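Local coordinates for protein putative transcription regulator (Lactobacillus plantarum, PDB 3K69) that probably binds DNA as a winged-helix transcription regulator of the Rrf2-like, iron-dependent regulator family, at residues Tyr20-Arg25 and Tyr68-Ala73; Met77-Leu82 and Ala133-Phe138; Arg95-Pro100 and Thr119-Phe124. All blocks are in the same frame, centred on the assembly; numbering follows the deposited sequence.

Contact 1: residues Tyr20-Arg25 and Tyr68-Ala73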
ATOM      1  N   TYR A  20      21.634 -12.875  -0.407  1.00 19.11           N
ATOM      2  CA  TYR A  20      22.206 -14.203  -0.331  1.00 16.42           C
ATOM      3  C   TYR A  20      23.327 -14.346  -1.356  1.00 19.91           C
ATOM      4  O   TYR A  20      24.448 -14.797  -1.020  1.00 18.86           O
ATOM      5  CB  TYR A  20      21.156 -15.282  -0.543  1.00 17.69           C
ATOM      6  CG  TYR A  20      21.697 -16.671  -0.298  1.00 17.12           C
ATOM      7  CD1 TYR A  20      21.653 -17.230   0.986  1.00 21.57           C
ATOM      8  CD2 TYR A  20      22.288 -17.417  -1.328  1.00 19.15           C
ATOM      9  CE1 TYR A  20      22.155 -18.516   1.246  1.00 20.41           C
ATOM     10  CE2 TYR A  20      22.810 -18.719  -1.072  1.00 17.33           C
ATOM     11  CZ  TYR A  20      22.717 -19.260   0.213  1.00 13.74           C
ATOM     12  OH  TYR A  20      23.226 -20.517   0.502  1.00 14.97           O
ATOM     13  N   LEU A  21      23.039 -13.920  -2.587  1.00 17.97           N
ATOM     14  CA  LEU A  21      24.040 -13.962  -3.653  1.00 19.01           C
ATOM     15  C   LEU A  21      25.279 -13.067  -3.360  1.00 19.07           C
ATOM     16  O   LEU A  21      26.396 -13.434  -3.700  1.00 15.29           O
ATOM     17  CB  LEU A  21      23.400 -13.651  -5.004  1.00 17.20           C
ATOM     18  CG  LEU A  21      22.355 -14.691  -5.472  1.00 17.55           C
ATOM     19  CD1 LEU A  21      21.592 -14.242  -6.678  1.00 17.96           C
ATOM     20  CD2 LEU A  21      22.937 -16.098  -5.684  1.00 16.67           C
ATOM     21  N   ASP A  22      25.067 -11.928  -2.711  1.00 17.71           N
ATOM     22  CA  ASP A  22      26.150 -11.038  -2.282  1.00 19.45           C
ATOM     23  C   ASP A  22      27.067 -11.766  -1.279  1.00 18.71           C
ATOM     24  O   ASP A  22      28.232 -11.449  -1.221  1.00 20.25           O
ATOM     25  CB  ASP A  22      25.564  -9.767  -1.628  1.00 19.72           C
ATOM     26  CG  ASP A  22      26.625  -8.826  -1.083  1.00 23.50           C
ATOM     27  OD1 ASP A  22      27.298  -8.167  -1.907  1.00 19.71           O
ATOM     28  OD2 ASP A  22      26.768  -8.731   0.156  1.00 22.56           O
ATOM     29  N   ALA A  23      26.540 -12.718  -0.506  1.00 18.52           N
ATOM     30  CA  ALA A  23      27.349 -13.462   0.490  1.00 17.63           C
ATOM     31  C   ALA A  23      28.095 -14.611  -0.155  1.00 17.70           C
ATOM     32  O   ALA A  23      28.931 -15.245   0.465  1.00 19.97           O
ATOM     33  CB  ALA A  23      26.456 -13.970   1.670  1.00 16.44           C
ATOM     34  N   HIS A  24      27.821 -14.891  -1.423  1.00 17.61           N
ATOM     35  CA  HIS A  24      28.378 -16.059  -2.072  1.00 17.12           C
ATOM     36  C   HIS A  24      28.813 -15.707  -3.489  1.00 18.29           C
ATOM     37  O   HIS A  24      28.495 -16.420  -4.434  1.00 15.06           O
ATOM     38  CB  HIS A  24      27.329 -17.170  -2.081  1.00 18.83           C
ATOM     39  CG  HIS A  24      27.031 -17.722  -0.725  1.00 18.47           C
ATOM     40  ND1 HIS A  24      25.946 -17.315   0.028  1.00 24.46           N
ATOM     41  CD2 HIS A  24      27.713 -18.602   0.040  1.00 19.60           C
ATOM     42  CE1 HIS A  24      25.966 -17.946   1.191  1.00 15.07           C
ATOM     43  NE2 HIS A  24      27.019 -18.740   1.215  1.00 22.03           N
ATOM     44  N   ARG A  25      29.562 -14.612  -3.623  1.00 17.41           N
ATOM     45  CA  ARG A  25      29.934 -14.088  -4.948  1.00 18.82           C
ATOM     46  C   ARG A  25      30.897 -15.006  -5.685  1.00 19.80           C
ATOM     47  O   ARG A  25      30.998 -14.913  -6.893  1.00 22.90           O
ATOM     48  CB  ARG A  25      30.541 -12.687  -4.863  1.00 18.70           C
ATOM     49  CG  ARG A  25      29.522 -11.612  -4.643  1.00 17.77           C
ATOM     50  CD  ARG A  25      30.168 -10.313  -4.201  1.00 17.02           C
ATOM     51  NE  ARG A  25      29.180  -9.265  -3.950  1.00 22.20           N
ATOM     52  CZ  ARG A  25      28.702  -8.407  -4.856  1.00 25.06           C
ATOM     53  NH1 ARG A  25      29.119  -8.429  -6.098  1.00 19.52           N
ATOM     54  NH2 ARG A  25      27.802  -7.505  -4.507  1.00 26.86           N
ATOM     55  N   TYR A  68      22.560 -18.893 -10.427  1.00 17.92           N
ATOM     56  CA  TYR A  68      22.629 -17.447 -10.354  1.00 18.71           C
ATOM     57  C   TYR A  68      23.854 -16.956  -9.635  1.00 18.38           C
ATOM     58  O   TYR A  68      24.369 -17.561  -8.701  1.00 16.14           O
ATOM     59  CB  TYR A  68      21.375 -16.901  -9.683  1.00 17.86           C
ATOM     60  CG  TYR A  68      20.106 -17.201 -10.457  1.00 23.79           C
ATOM     61  CD1 TYR A  68      19.787 -16.469 -11.593  1.00 19.37           C
ATOM     62  CD2 TYR A  68      19.235 -18.224 -10.066  1.00 20.96           C
ATOM     63  CE1 TYR A  68      18.636 -16.728 -12.319  1.00 17.60           C
ATOM     64  CE2 TYR A  68      18.060 -18.501 -10.811  1.00 23.44           C
ATOM     65  CZ  TYR A  68      17.779 -17.743 -11.942  1.00 27.27           C
ATOM     66  OH  TYR A  68      16.653 -18.001 -12.715  1.00 21.55           O
ATOM     67  N   GLN A  69      24.317 -15.809 -10.081  1.00 18.56           N
ATOM     68  CA  GLN A  69      25.498 -15.223  -9.513  1.00 20.31           C
ATOM     69  C   GLN A  69      25.344 -13.682  -9.566  1.00 20.08           C
ATOM     70  O   GLN A  69      24.688 -13.104 -10.453  1.00 19.34           O
ATOM     71  CB  GLN A  69      26.748 -15.753 -10.227  1.00 20.38           C
ATOM     72  CG  GLN A  69      28.067 -15.340  -9.568  1.00 23.46           C
ATOM     73  CD  GLN A  69      29.274 -16.095 -10.150  1.00 19.46           C
ATOM     74  OE1 GLN A  69      29.322 -16.375 -11.343  1.00 31.24           O
ATOM     75  NE2 GLN A  69      30.224 -16.443  -9.294  1.00 22.43           N
ATOM     76  N   LEU A  70      25.840 -13.043  -8.531  1.00 19.98           N
ATOM     77  CA  LEU A  70      25.831 -11.602  -8.439  1.00 18.45           C
ATOM     78  C   LEU A  70      27.252 -11.145  -8.667  1.00 21.06           C
ATOM     79  O   LEU A  70      28.156 -11.579  -7.968  1.00 21.60           O
ATOM     80  CB  LEU A  70      25.367 -11.162  -7.048  1.00 19.92           C
ATOM     81  CG  LEU A  70      25.191  -9.686  -6.831  1.00 17.81           C
ATOM     82  CD1 LEU A  70      24.067  -9.104  -7.697  1.00 23.11           C
ATOM     83  CD2 LEU A  70      24.994  -9.307  -5.287  1.00 17.75           C
ATOM     84  N   ASP A  71      27.430 -10.224  -9.608  1.00 21.42           N
ATOM     85  CA  ASP A  71      28.713  -9.600  -9.829  1.00 23.22           C
ATOM     86  C   ASP A  71      28.608  -8.086  -9.938  1.00 23.96           C
ATOM     87  O   ASP A  71      29.545  -7.450 -10.396  1.00 26.66           O
ATOM     88  CB  ASP A  71      29.454 -10.201 -11.052  1.00 25.16           C
ATOM     89  CG  ASP A  71      28.695 -10.033 -12.376  1.00 32.54           C
ATOM     90  OD1 ASP A  71      27.768  -9.202 -12.462  1.00 29.93           O
ATOM     91  OD2 ASP A  71      29.021 -10.742 -13.357  1.00 38.13           O
ATOM     92  N   LEU A  72      27.500  -7.508  -9.492  1.00 22.35           N
ATOM     93  CA  LEU A  72      27.337  -6.056  -9.459  1.00 22.88           C
ATOM     94  C   LEU A  72      27.246  -5.586  -7.991  1.00 21.71           C
ATOM     95  O   LEU A  72      27.128  -6.411  -7.066  1.00 20.38           O
ATOM     96  CB  LEU A  72      26.123  -5.630 -10.288  1.00 21.02           C
ATOM     97  CG  LEU A  72      26.182  -5.998 -11.791  1.00 25.10           C
ATOM     98  CD1 LEU A  72      24.784  -5.873 -12.385  1.00 23.13           C
ATOM     99  CD2 LEU A  72      27.160  -5.109 -12.570  1.00 20.91           C
ATOM    100  N   ALA A  73      27.333  -4.266  -7.796  1.00 20.02           N
ATOM    101  CA  ALA A  73      27.380  -3.662  -6.469  1.00 17.24           C
ATOM    102  C   ALA A  73      25.985  -3.349  -5.983  1.00 18.06           C
ATOM    103  O   ALA A  73      25.193  -2.745  -6.725  1.00 13.00           O
ATOM    104  CB  ALA A  73      28.192  -2.355  -6.509  1.00 14.86           C
TER
HETATM  105  O   HOH W   1      26.703 -14.919  -6.191  1.00 19.36           O
HETATM  106  O   HOH W   2      30.589 -12.669  -8.324  1.00 22.75           O

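Contact 2: residues Met77-Leu82 and Ala133-Phe138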
HETATM    1  N   MSE A  77      22.131  -0.489  -6.982  1.00 15.95           N
HETATM    2  CA  MSE A  77      20.753  -0.971  -7.048  1.00 17.83           C
HETATM    3  C   MSE A  77      19.850  -0.103  -6.200  1.00 18.50           C
HETATM    4  O   MSE A  77      19.788  -0.260  -4.978  1.00 15.95           O
HETATM    5  CB  MSE A  77      20.675  -2.384  -6.537  1.00 16.68           C
HETATM    6  CG  MSE A  77      21.603  -3.287  -7.273  1.00 22.78           C
HETATM    7 SE   MSE A  77      21.588  -5.098  -6.540  0.75 25.02          SE
HETATM    8  CE  MSE A  77      22.992  -5.827  -7.708  1.00 22.37           C
ATOM      9  N   ASN A  78      19.191   0.844  -6.857  1.00 19.18           N
ATOM     10  CA  ASN A  78      18.179   1.643  -6.205  1.00 18.36           C
ATOM     11  C   ASN A  78      17.029   0.779  -5.693  1.00 15.83           C
ATOM     12  O   ASN A  78      16.427  -0.016  -6.440  1.00 15.36           O
ATOM     13  CB  ASN A  78      17.618   2.716  -7.157  1.00 17.79           C
ATOM     14  CG  ASN A  78      16.750   3.708  -6.438  1.00 19.08           C
ATOM     15  OD1 ASN A  78      15.547   3.476  -6.280  1.00 17.43           O
ATOM     16  ND2 ASN A  78      17.357   4.790  -5.920  1.00 14.70           N
ATOM     17  N   LEU A  79      16.702   0.959  -4.419  1.00 15.38           N
ATOM     18  CA  LEU A  79      15.676   0.179  -3.757  1.00 15.23           C
ATOM     19  C   LEU A  79      14.290   0.426  -4.351  1.00 13.69           C
ATOM     20  O   LEU A  79      13.496  -0.453  -4.435  1.00 14.87           O
ATOM     21  CB  LEU A  79      15.702   0.471  -2.249  1.00 19.52           C
ATOM     22  CG  LEU A  79      15.260  -0.622  -1.275  1.00 25.82           C
ATOM     23  CD1 LEU A  79      16.105  -1.898  -1.379  1.00 21.29           C
ATOM     24  CD2 LEU A  79      15.366   0.013   0.100  1.00 16.31           C
ATOM     25  N   GLY A  80      14.028   1.645  -4.781  1.00 15.70           N
ATOM     26  CA  GLY A  80      12.821   1.987  -5.441  1.00 15.03           C
ATOM     27  C   GLY A  80      12.664   1.421  -6.812  1.00 16.68           C
ATOM     28  O   GLY A  80      11.581   0.998  -7.161  1.00 16.32           O
ATOM     29  N   ASP A  81      13.734   1.434  -7.595  1.00 16.93           N
ATOM     30  CA  ASP A  81      13.786   0.684  -8.839  1.00 17.66           C
ATOM     31  C   ASP A  81      13.450  -0.784  -8.585  1.00 14.91           C
ATOM     32  O   ASP A  81      12.625  -1.343  -9.263  1.00 16.32           O
ATOM     33  CB  ASP A  81      15.169   0.788  -9.496  1.00 15.61           C
ATOM     34  CG  ASP A  81      15.447   2.158 -10.078  1.00 19.50           C
ATOM     35  OD1 ASP A  81      14.477   2.928 -10.241  1.00 22.90           O
ATOM     36  OD2 ASP A  81      16.631   2.454 -10.377  1.00 29.17           O
ATOM     37  N   LEU A  82      14.060  -1.392  -7.592  1.00 18.61           N
ATOM     38  CA  LEU A  82      13.760  -2.798  -7.274  1.00 18.17           C
ATOM     39  C   LEU A  82      12.289  -3.021  -6.878  1.00 17.50           C
ATOM     40  O   LEU A  82      11.630  -3.956  -7.379  1.00 17.01           O
ATOM     41  CB  LEU A  82      14.706  -3.291  -6.168  1.00 16.92           C
ATOM     42  CG  LEU A  82      14.587  -4.780  -5.834  1.00 22.10           C
ATOM     43  CD1 LEU A  82      14.850  -5.621  -7.097  1.00 14.65           C
ATOM     44  CD2 LEU A  82      15.551  -5.148  -4.619  1.00 19.98           C
ATOM     45  N   ALA A 133       8.151   6.925  -3.792  1.00 16.96           N
ATOM     46  CA  ALA A 133       9.241   7.925  -3.587  1.00 18.77           C
ATOM     47  C   ALA A 133      10.100   7.582  -2.371  1.00 19.23           C
ATOM     48  O   ALA A 133      11.307   7.821  -2.366  1.00 21.08           O
ATOM     49  CB  ALA A 133       8.667   9.406  -3.449  1.00 16.05           C
ATOM     50  N   TYR A 134       9.484   7.030  -1.334  1.00 18.66           N
ATOM     51  CA  TYR A 134      10.236   6.662  -0.130  1.00 19.08           C
ATOM     52  C   TYR A 134      11.413   5.709  -0.462  1.00 19.07           C
ATOM     53  O   TYR A 134      12.566   5.967  -0.075  1.00 20.64           O
ATOM     54  CB  TYR A 134       9.331   6.045   0.952  1.00 19.53           C
ATOM     55  CG  TYR A 134      10.129   5.466   2.089  1.00 15.39           C
ATOM     56  CD1 TYR A 134      10.719   6.309   3.043  1.00 18.07           C
ATOM     57  CD2 TYR A 134      10.399   4.113   2.150  1.00 19.54           C
ATOM     58  CE1 TYR A 134      11.494   5.805   4.034  1.00 18.48           C
ATOM     59  CE2 TYR A 134      11.154   3.599   3.171  1.00 19.96           C
ATOM     60  CZ  TYR A 134      11.706   4.458   4.108  1.00 21.07           C
ATOM     61  OH  TYR A 134      12.491   3.960   5.111  1.00 19.89           O
ATOM     62  N   TYR A 135      11.123   4.635  -1.188  1.00 18.59           N
ATOM     63  CA  TYR A 135      12.136   3.634  -1.512  1.00 18.64           C
ATOM     64  C   TYR A 135      13.203   4.170  -2.453  1.00 18.22           C
ATOM     65  O   TYR A 135      14.361   3.797  -2.324  1.00 19.38           O
ATOM     66  CB  TYR A 135      11.498   2.392  -2.097  1.00 18.78           C
ATOM     67  CG  TYR A 135      10.517   1.673  -1.190  1.00 19.94           C
ATOM     68  CD1 TYR A 135      10.964   0.735  -0.273  1.00 18.29           C
ATOM     69  CD2 TYR A 135       9.159   1.867  -1.306  1.00 16.76           C
ATOM     70  CE1 TYR A 135      10.101   0.055   0.495  1.00 23.21           C
ATOM     71  CE2 TYR A 135       8.276   1.188  -0.505  1.00 22.26           C
ATOM     72  CZ  TYR A 135       8.757   0.286   0.399  1.00 22.02           C
ATOM     73  OH  TYR A 135       7.929  -0.440   1.198  1.00 18.08           O
ATOM     74  N   HIS A 136      12.845   5.106  -3.339  1.00 16.10           N
ATOM     75  CA  HIS A 136      13.838   5.690  -4.236  1.00 17.29           C
ATOM     76  C   HIS A 136      14.982   6.472  -3.596  1.00 17.73           C
ATOM     77  O   HIS A 136      15.995   6.724  -4.268  1.00 17.11           O
ATOM     78  CB  HIS A 136      13.165   6.533  -5.344  1.00 19.54           C
ATOM     79  CG  HIS A 136      12.557   5.694  -6.412  1.00 15.71           C
ATOM     80  ND1 HIS A 136      13.273   5.241  -7.496  1.00 19.53           N
ATOM     81  CD2 HIS A 136      11.343   5.106  -6.496  1.00 16.21           C
ATOM     82  CE1 HIS A 136      12.493   4.490  -8.255  1.00 18.84           C
ATOM     83  NE2 HIS A 136      11.327   4.373  -7.655  1.00 21.01           N
ATOM     84  N   GLN A 137      14.827   6.845  -2.326  1.00 18.22           N
ATOM     85  CA  GLN A 137      15.883   7.472  -1.553  1.00 19.31           C
ATOM     86  C   GLN A 137      17.045   6.554  -1.254  1.00 18.28           C
ATOM     87  O   GLN A 137      18.099   7.047  -0.904  1.00 17.05           O
ATOM     88  CB  GLN A 137      15.398   7.948  -0.179  1.00 18.70           C
ATOM     89  CG  GLN A 137      14.214   8.875  -0.169  1.00 21.33           C
ATOM     90  CD  GLN A 137      13.761   9.106   1.236  1.00 25.23           C
ATOM     91  OE1 GLN A 137      13.103   8.256   1.839  1.00 24.62           O
ATOM     92  NE2 GLN A 137      14.149  10.247   1.791  1.00 27.33           N
ATOM     93  N   PHE A 138      16.856   5.237  -1.332  1.00 15.49           N
ATOM     94  CA  PHE A 138      17.841   4.283  -0.819  1.00 16.35           C
ATOM     95  C   PHE A 138      18.322   3.330  -1.872  1.00 14.84           C
ATOM     96  O   PHE A 138      17.696   3.177  -2.932  1.00 18.00           O
ATOM     97  CB  PHE A 138      17.260   3.427   0.318  1.00 15.79           C
ATOM     98  CG  PHE A 138      16.704   4.240   1.445  1.00 18.50           C
ATOM     99  CD1 PHE A 138      17.541   4.984   2.252  1.00 17.49           C
ATOM    100  CD2 PHE A 138      15.350   4.309   1.653  1.00 15.69           C
ATOM    101  CE1 PHE A 138      17.018   5.778   3.284  1.00 23.23           C
ATOM    102  CE2 PHE A 138      14.834   5.109   2.652  1.00 19.78           C
ATOM    103  CZ  PHE A 138      15.677   5.822   3.476  1.00 19.95           C
TER

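Contact 3: residues Arg95-Pro100 and Thr119-Phe124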
ATOM      1  N   ARG A  95     -11.090  -2.131  -8.082  1.00 19.50           N
ATOM      2  CA  ARG A  95     -11.444  -3.056  -7.004  1.00 21.76           C
ATOM      3  C   ARG A  95     -11.586  -2.331  -5.655  1.00 20.84           C
ATOM      4  O   ARG A  95     -12.200  -2.859  -4.744  1.00 21.45           O
ATOM      5  CB  ARG A  95     -10.380  -4.165  -6.846  1.00 23.23           C
ATOM      6  CG  ARG A  95      -8.989  -3.664  -6.596  1.00 30.83           C
ATOM      7  N   PHE A  96     -10.972  -1.158  -5.518  1.00 20.33           N
ATOM      8  CA  PHE A  96     -11.030  -0.389  -4.276  1.00 22.38           C
ATOM      9  C   PHE A  96     -11.978   0.816  -4.311  1.00 19.99           C
ATOM     10  O   PHE A  96     -11.986   1.616  -3.394  1.00 20.87           O
ATOM     11  CB  PHE A  96      -9.637   0.125  -3.995  1.00 25.05           C
ATOM     12  CG  PHE A  96      -8.616  -0.952  -3.853  1.00 31.23           C
ATOM     13  CD1 PHE A  96      -8.802  -1.975  -2.944  1.00 31.95           C
ATOM     14  CD2 PHE A  96      -7.458  -0.929  -4.610  1.00 30.16           C
ATOM     15  CE1 PHE A  96      -7.850  -2.960  -2.789  1.00 40.06           C
ATOM     16  CE2 PHE A  96      -6.500  -1.909  -4.454  1.00 43.99           C
ATOM     17  CZ  PHE A  96      -6.700  -2.925  -3.536  1.00 33.92           C
ATOM     18  N   ILE A  97     -12.728   0.950  -5.390  1.00 18.49           N
ATOM     19  CA  ILE A  97     -13.601   2.082  -5.607  1.00 19.68           C
ATOM     20  C   ILE A  97     -15.077   1.625  -5.751  1.00 20.63           C
ATOM     21  O   ILE A  97     -15.401   0.629  -6.435  1.00 21.45           O
ATOM     22  CB  ILE A  97     -13.108   2.904  -6.835  1.00 15.54           C
ATOM     23  CG1 ILE A  97     -11.683   3.440  -6.581  1.00 16.89           C
ATOM     24  CG2 ILE A  97     -14.160   3.956  -7.270  1.00 11.02           C
ATOM     25  CD1 ILE A  97     -11.037   4.031  -7.823  1.00 18.97           C
ATOM     26  N   THR A  98     -15.954   2.378  -5.095  1.00 23.96           N
ATOM     27  CA  THR A  98     -17.430   2.172  -5.076  1.00 26.64           C
ATOM     28  C   THR A  98     -18.168   2.912  -6.224  1.00 28.75           C
ATOM     29  O   THR A  98     -17.539   3.589  -7.044  1.00 27.11           O
ATOM     30  CB  THR A  98     -18.025   2.689  -3.710  1.00 29.48           C
ATOM     31  OG1 THR A  98     -17.690   4.080  -3.546  1.00 25.43           O
ATOM     32  CG2 THR A  98     -17.501   1.842  -2.492  1.00 21.62           C
ATOM     33  N   GLY A  99     -19.498   2.808  -6.270  1.00 32.11           N
ATOM     34  CA  GLY A  99     -20.298   3.453  -7.327  1.00 37.02           C
ATOM     35  C   GLY A  99     -20.366   2.585  -8.587  1.00 41.42           C
ATOM     36  O   GLY A  99     -20.111   1.369  -8.502  1.00 41.39           O
ATOM     37  N   PRO A 100     -20.703   3.197  -9.760  1.00 45.98           N
ATOM     38  CA  PRO A 100     -20.696   2.528 -11.074  1.00 48.45           C
ATOM     39  C   PRO A 100     -19.314   2.360 -11.754  1.00 50.67           C
ATOM     40  O   PRO A 100     -18.301   2.910 -11.303  1.00 49.86           O
ATOM     41  CB  PRO A 100     -21.567   3.462 -11.926  1.00 49.00           C
ATOM     42  CG  PRO A 100     -21.222   4.786 -11.431  1.00 48.36           C
ATOM     43  CD  PRO A 100     -21.144   4.598  -9.912  1.00 47.32           C
ATOM     44  N   THR A 119     -11.915  10.843  -9.049  1.00 12.79           N
ATOM     45  CA  THR A 119     -11.355  11.447  -7.832  1.00 13.01           C
ATOM     46  C   THR A 119     -10.518  10.505  -6.958  1.00 12.55           C
ATOM     47  O   THR A 119      -9.389  10.830  -6.553  1.00 13.24           O
ATOM     48  CB  THR A 119     -12.503  12.018  -6.988  1.00 11.96           C
ATOM     49  OG1 THR A 119     -13.010  13.160  -7.684  1.00 16.15           O
ATOM     50  CG2 THR A 119     -12.028  12.428  -5.512  1.00 14.16           C
ATOM     51  N   LEU A 120     -11.044   9.320  -6.690  1.00 11.89           N
ATOM     52  CA  LEU A 120     -10.296   8.332  -5.900  1.00 12.20           C
ATOM     53  C   LEU A 120      -9.121   7.760  -6.613  1.00 12.89           C
ATOM     54  O   LEU A 120      -8.078   7.516  -5.995  1.00 14.08           O
ATOM     55  CB  LEU A 120     -11.208   7.223  -5.367  1.00 14.43           C
ATOM     56  CG  LEU A 120     -12.157   7.675  -4.267  1.00 16.48           C
ATOM     57  CD1 LEU A 120     -13.091   6.513  -3.961  1.00 17.74           C
ATOM     58  CD2 LEU A 120     -11.386   8.173  -2.993  1.00 15.98           C
ATOM     59  N   THR A 121      -9.265   7.547  -7.923  1.00 13.73           N
ATOM     60  CA  THR A 121      -8.152   7.106  -8.732  1.00 13.17           C
ATOM     61  C   THR A 121      -7.000   8.117  -8.652  1.00 15.85           C
ATOM     62  O   THR A 121      -5.856   7.730  -8.450  1.00 14.72           O
ATOM     63  CB  THR A 121      -8.540   6.829 -10.213  1.00 15.83           C
ATOM     64  OG1 THR A 121      -9.525   5.805 -10.250  1.00 15.79           O
ATOM     65  CG2 THR A 121      -7.300   6.384 -11.060  1.00 16.79           C
ATOM     66  N   ASP A 122      -7.298   9.404  -8.795  1.00 15.07           N
ATOM     67  CA  ASP A 122      -6.236  10.392  -8.694  1.00 16.00           C
ATOM     68  C   ASP A 122      -5.614  10.412  -7.275  1.00 15.05           C
ATOM     69  O   ASP A 122      -4.387  10.405  -7.131  1.00 17.99           O
ATOM     70  CB  ASP A 122      -6.739  11.768  -9.052  1.00 17.65           C
ATOM     71  CG  ASP A 122      -7.065  11.937 -10.535  1.00 21.82           C
ATOM     72  OD1 ASP A 122      -6.767  11.033 -11.368  1.00 20.43           O
ATOM     73  OD2 ASP A 122      -7.626  13.017 -10.873  1.00 20.60           O
ATOM     74  N   LEU A 123      -6.473  10.438  -6.264  1.00 13.30           N
ATOM     75  CA  LEU A 123      -6.067  10.367  -4.877  1.00 14.08           C
ATOM     76  C   LEU A 123      -5.081   9.183  -4.585  1.00 16.60           C
ATOM     77  O   LEU A 123      -3.971   9.392  -4.082  1.00 11.70           O
ATOM     78  CB  LEU A 123      -7.289  10.301  -3.974  1.00 12.92           C
ATOM     79  CG  LEU A 123      -7.016  10.380  -2.457  1.00 16.96           C
ATOM     80  CD1 LEU A 123      -6.484  11.740  -2.011  1.00 12.26           C
ATOM     81  CD2 LEU A 123      -8.223   9.928  -1.608  1.00 14.17           C
ATOM     82  N   PHE A 124      -5.519   7.968  -4.903  1.00 15.86           N
ATOM     83  CA  PHE A 124      -4.748   6.729  -4.692  1.00 15.82           C
ATOM     84  C   PHE A 124      -3.459   6.717  -5.515  1.00 15.28           C
ATOM     85  O   PHE A 124      -2.421   6.259  -5.042  1.00 16.74           O
ATOM     86  CB  PHE A 124      -5.580   5.512  -5.104  1.00 13.23           C
ATOM     87  CG  PHE A 124      -6.785   5.244  -4.254  1.00 13.34           C
ATOM     88  CD1 PHE A 124      -6.840   5.600  -2.913  1.00 18.39           C
ATOM     89  CD2 PHE A 124      -7.866   4.582  -4.781  1.00 13.78           C
ATOM     90  CE1 PHE A 124      -7.991   5.299  -2.130  1.00 13.05           C
ATOM     91  CE2 PHE A 124      -9.010   4.291  -4.015  1.00 18.46           C
ATOM     92  CZ  PHE A 124      -9.050   4.647  -2.682  1.00 15.58           C
TER

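Contact 1: residues Tyr20-Arg25 and Tyr68-Ala73
Arg25 makes the charged and polar clasp of this contact, reaching across to the backbone of Leu72. Its NH1 and NH2 both donate end-on to Leu72 O, NH2 at 2.9 Å. On another edge of the guanidinium, NE and NH2 both grip Asp22 OD1, with NH2 to OD1 at 2.7 Å forming a salt bridge. Both acceptors lie near the guanidinium plane, so the two grips together fix its rotation. Arginine suits the place because it is long and can donate along two edges at once; its chain runs extended from CG to NE (chi3 -179°) to span the distance. The other carboxylate oxygen of Asp22, OD2, accepts a hydrogen bond from Gln144.

A further bond runs the other way: Gln69 NE2 donates to Arg25 O at 3.0 Å, arriving from above the carbonyl plane, while its OE1 takes a bond from Lys28.

These contacts brace the turn after helix 9-22 against strand 67-69, the second strand of the two-stranded wing in what is consistent with a winged helix-turn-helix domain.

Two waters fill in between the backbones. One accepts from Leu70 N and lies close to Leu21 O and His24 O; the other bridges Arg25 O and Leu70 O.

The apolar part of the contact is carried by leucines. Leu21 CB rests on Leu70 CB at 3.8 Å, and Leu21 CD1 reaches Tyr68 CB at 4.0 Å. Leu70, being branched, can also send CD2 over one face of the guanidinium, 3.4 Å from Arg25 NH2, and against Asp22 CB.

Contact 2: residues Met77-Leu82 and Ala133-Phe138
The His136 imidazole lies flat over Gly80, whose CA sits 3.6 Å from the ring centroid and only 9° off its normal, a CH-pi contact. Glycine suits the spot, because a beta carbon would run into the ring. At the ring's edge Asp81 OD1 approaches CE1 at 3.2 Å, its carboxylate steeply turned to the imidazole, while His136 NE2 bonds to Asp84. The Tyr135 ring meets Leu79 CD2 at its edge and stacks on Tyr83, and Tyr135 OH is hydrogen-bonded to Tyr131 OH. Phe138 packs edge-to-face with Phe153.

Asn78 is the N-cap of helix 79-86. With CG anti to the backbone N (chi1 -170°), OD1 accepts from Asp81 N at 3.0 Å on an in-plane lone pair, and weakly from Gly80 N. Its ND2 points almost straight at His136 O, 2.9 Å away. With an alanine in place of Asn78, Asp81 N is likely to lose its capping acceptor and His136 O this donor. Leu79 N donates to Phe138 O at 2.8 Å, and its side chain packs on Phe138 CB and on Leu123 of the second subunit, at the dimer interface.

Thus the donor-rich start of one helix meets carbonyls at and just past the end of helix 111-136.

Contact 3: residues Arg95-Pro100 and Thr119-Phe124
Leu120 and Phe124, which receive Ile97 on the helix, are tied to each other by the bond from Phe124 N to Leu120 O at 2.8 Å. This is an ordinary helical bond, and no hydrogen bond crosses between 95-100 and 119-124. Another polar atom at the contact is Thr121 OG1, which is hydrogen-bonded to Ser117 O one turn back on the same helix. Threonine can therefore turn its hydroxyl oxygen toward an apolar neighbour with its polar need already met.

That neighbour is Ile97. Its CG1 stands beside the backbone N (chi1 -61°), and the nearly extended second torsion (chi2 169°) carries CD1 deeper, to 3.4 Å from Thr121 OG1. Along the way CG1 lies 4.0 Å from Leu120 CB and slides past the edge of the Phe124 ring, 3.8 Å from CE2. Ile97 thus packs among Ser117, Leu120, Thr121 and Phe124, on one face of the helix. An isoleucine suits this: its CG1-CD1 arm is long and slender enough to enter between the helix side chains.

Phe96 takes a smaller share. Its carbonyl O faces the same edge of the Phe124 ring at 4.0 Å from CE2, and its CB lies near that carbon as well. Tyr93 also meets the Phe124 ring.

The contact lays the loop between helix 79-86 and helix 111-136 along the long helix, beside the second subunit: Tyr135 of that subunit packs on Phe124, and Thr98 OG1 bonds to His16 and Ser12 of the same neighbour. The connection between loop and helix within the chain is therefore essentially apolar, held by shape and burial, whereas Thr98 and Gly99 make polar bonds to the partner subunit.

Contact 1 closes before contact 2 opens, and both segments of contact 3 fall between those of contact 2 along the chain. Contacts 1 and 2, with centres about 19 Å apart, touch where Leu70 CD1 meets Met77 CE at 3.4 Å, joining the chain just past the wing to the residue leading into helix 79-86. Contacts 2 and 3 share helix 111-136, their centres about 26 Å apart, while contacts 1 and 3 lie on opposite sides of the chain's centre, about 42 Å apart between centres. Contact 3 of one subunit meets contact 2 of the other across the dimer. The series thus leads from the probable DNA-binding domain to the dimer interface.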